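Local coordinates for protein putative oxidoreductase (Yersinia pestis, PDB 3KUX) that is a putative oxidoreductase, probably using a nicotinamide dinucleotide bound by its N-terminal Rossmann-fold domain, with its substrate and reaction not established, at residues A[237-242]-A[249-254]. Residues are numbered along the deposited sequence; the frame is centred on the assembly and turned at random.
Sequences ETARYI and SYIKFG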
loop_
_atom_site.group_PDB
_atom_site.type_symbol
_atom_site.label_atom_id
_atom_site.label_comp_id
_atom_site.label_asym_id
_atom_site.label_seq_id
_atom_site.Cartn_x
_atom_site.Cartn_y
_atom_site.Cartn_z
ATOM N N GLU A 237 19.036 7.251 -11.114
ATOM C CA GLU A 237 17.802 6.490 -11.151
ATOM C C GLU A 237 18.115 5.017 -11.421
ATOM O O GLU A 237 18.872 4.700 -12.339
ATOM C CB GLU A 237 16.895 7.064 -12.242
ATOM C CG GLU A 237 15.465 6.568 -12.212
ATOM C CD GLU A 237 14.473 7.624 -12.682
ATOM O OE1 GLU A 237 14.886 8.548 -13.419
ATOM O OE2 GLU A 237 13.281 7.526 -12.303
ATOM N N THR A 238 17.552 4.123 -10.615
ATOM C CA THR A 238 17.694 2.689 -10.850
ATOM C C THR A 238 16.346 2.060 -11.152
ATOM O O THR A 238 15.307 2.669 -10.907
ATOM C CB THR A 238 18.264 1.969 -9.636
ATOM O OG1 THR A 238 17.377 2.151 -8.527
ATOM C CG2 THR A 238 19.632 2.516 -9.291
ATOM N N ALA A 239 16.369 0.833 -11.666
ATOM C CA ALA A 239 15.149 0.151 -12.114
ATOM C C ALA A 239 14.149 -0.004 -10.987
ATOM O O ALA A 239 14.535 -0.233 -9.844
ATOM C CB ALA A 239 15.482 -1.207 -12.695
ATOM N N ARG A 240 12.866 0.122 -11.309
ATOM C CA ARG A 240 11.808 -0.152 -10.346
ATOM C C ARG A 240 11.679 -1.666 -10.205
ATOM O O ARG A 240 11.777 -2.207 -9.100
ATOM C CB ARG A 240 10.485 0.476 -10.801
ATOM C CG ARG A 240 9.248 0.032 -10.015
ATOM C CD ARG A 240 9.153 0.695 -8.638
ATOM N NE ARG A 240 8.110 0.068 -7.826
ATOM C CZ ARG A 240 8.321 -0.916 -6.954
ATOM N NH1 ARG A 240 9.542 -1.389 -6.752
ATOM N NH2 ARG A 240 7.304 -1.431 -6.279
ATOM N N TYR A 241 11.485 -2.341 -11.337
ATOM C CA TYR A 241 11.422 -3.795 -11.377
ATOM C C TYR A 241 12.467 -4.373 -12.322
ATOM O O TYR A 241 12.722 -3.827 -13.399
ATOM C CB TYR A 241 10.061 -4.278 -11.880
ATOM C CG TYR A 241 8.872 -4.014 -10.985
ATOM C CD1 TYR A 241 8.968 -4.123 -9.604
ATOM C CD2 TYR A 241 7.634 -3.705 -11.534
ATOM C CE1 TYR A 241 7.870 -3.894 -8.795
ATOM C CE2 TYR A 241 6.529 -3.480 -10.737
ATOM C CZ TYR A 241 6.652 -3.575 -9.370
ATOM O OH TYR A 241 5.554 -3.348 -8.581
ATOM N N ILE A 242 13.043 -5.500 -11.922
ATOM C CA ILE A 242 13.867 -6.326 -12.794
ATOM C C ILE A 242 13.376 -7.759 -12.636
ATOM O O ILE A 242 13.428 -8.317 -11.539
ATOM C CB ILE A 242 15.350 -6.253 -12.403
ATOM C CG1 ILE A 242 15.910 -4.860 -12.699
ATOM C CG2 ILE A 242 16.151 -7.324 -13.136
ATOM C CD1 ILE A 242 17.266 -4.612 -12.097
ATOM N N SER A 249 12.931 -11.411 -19.969
ATOM C CA SER A 249 13.081 -10.513 -18.844
ATOM C C SER A 249 12.232 -9.266 -19.033
ATOM O O SER A 249 11.819 -8.938 -20.152
ATOM C CB SER A 249 14.551 -10.119 -18.673
ATOM O OG SER A 249 15.387 -11.265 -18.558
ATOM N N TYR A 250 11.974 -8.577 -17.926
ATOM C CA TYR A 250 11.248 -7.313 -17.938
ATOM C C TYR A 250 11.958 -6.327 -17.011
ATOM O O TYR A 250 12.129 -6.602 -15.825
ATOM C CB TYR A 250 9.812 -7.544 -17.479
ATOM C CG TYR A 250 8.940 -6.309 -17.392
ATOM C CD1 TYR A 250 8.554 -5.620 -18.537
ATOM C CD2 TYR A 250 8.467 -5.852 -16.165
ATOM C CE1 TYR A 250 7.736 -4.496 -18.459
ATOM C CE2 TYR A 250 7.654 -4.734 -16.079
ATOM C CZ TYR A 250 7.293 -4.060 -17.229
ATOM O OH TYR A 250 6.487 -2.949 -17.151
ATOM N N ILE A 251 12.402 -5.199 -17.557
ATOM C CA ILE A 251 12.965 -4.135 -16.738
ATOM C C ILE A 251 12.100 -2.882 -16.871
ATOM O O ILE A 251 11.834 -2.423 -17.985
ATOM C CB ILE A 251 14.431 -3.786 -17.132
ATOM C CG1 ILE A 251 15.378 -4.952 -16.844
ATOM C CG2 ILE A 251 14.918 -2.574 -16.364
ATOM C CD1 ILE A 251 15.526 -5.917 -17.989
ATOM N N LYS A 252 11.659 -2.334 -15.740
ATOM C CA LYS A 252 10.897 -1.087 -15.764
ATOM C C LYS A 252 11.483 0.006 -14.874
ATOM O O LYS A 252 11.896 -0.261 -13.741
ATOM C CB LYS A 252 9.426 -1.310 -15.388
ATOM C CG LYS A 252 8.694 0.009 -15.140
ATOM C CD LYS A 252 7.256 -0.014 -15.626
ATOM C CE LYS A 252 6.800 1.377 -16.064
ATOM N NZ LYS A 252 7.107 2.427 -15.047
ATOM N N PHE A 253 11.483 1.235 -15.392
ATOM C CA PHE A 253 11.946 2.412 -14.652
ATOM C C PHE A 253 10.815 3.367 -14.257
ATOM O O PHE A 253 9.723 3.325 -14.819
ATOM C CB PHE A 253 12.976 3.173 -15.471
ATOM C CG PHE A 253 14.347 2.588 -15.407
ATOM C CD1 PHE A 253 15.317 3.152 -14.584
ATOM C CD2 PHE A 253 14.678 1.478 -16.170
ATOM C CE1 PHE A 253 16.604 2.616 -14.521
ATOM C CE2 PHE A 253 15.956 0.936 -16.116
ATOM C CZ PHE A 253 16.923 1.507 -15.289
ATOM N N GLY A 254 11.096 4.233 -13.288
ATOM C CA GLY A 254 10.115 5.187 -12.787
ATOM C C GLY A 254 9.294 4.645 -11.634
ATOM O O GLY A 254 9.366 3.457 -11.310
HETATM O O HOH W 1 12.728 3.740 -10.913
#
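Phe253 carries its CG beside its own backbone N (chi1 -81°), a setting that lays the ring against Ala239, whose CA sits over the ring centre, 3.8 Å from the centroid, in a CH-pi contact. Glu237 O lies at the edge of the same ring, near its plane. On the same flank, CB of Ala239 meets Ile251 CG2 at 4.0 Å, and Ile251 runs side by side with Ile242. Between the backbones, Lys252 O accepts two bonds, from Arg240 N at 2.6 Å and from Tyr241 N at 3.2 Å, the former in the carbonyl plane and the latter tilted from it. This is a classic beta bulge, and Lys252 N completes the pairing with a straighter bond to Tyr241 O (3.0 Å, 163° at the hydrogen). On the side away from the turn, a water donates to Thr238 O and accepts from Gly254 N, bridging the chains. Arg240 directs its guanidinium away from the hairpin, hydrogen-bonding Ser153 and making a cation-pi contact with Phe155, both on strand 148-156. Backbone polar groups and apolar packing along one flank therefore hold the open end of this hairpin within the C-terminal domain's mixed sheet, while Lys252 pairs with Asp276 and Glu237 with Arg278 in salt bridges outside it.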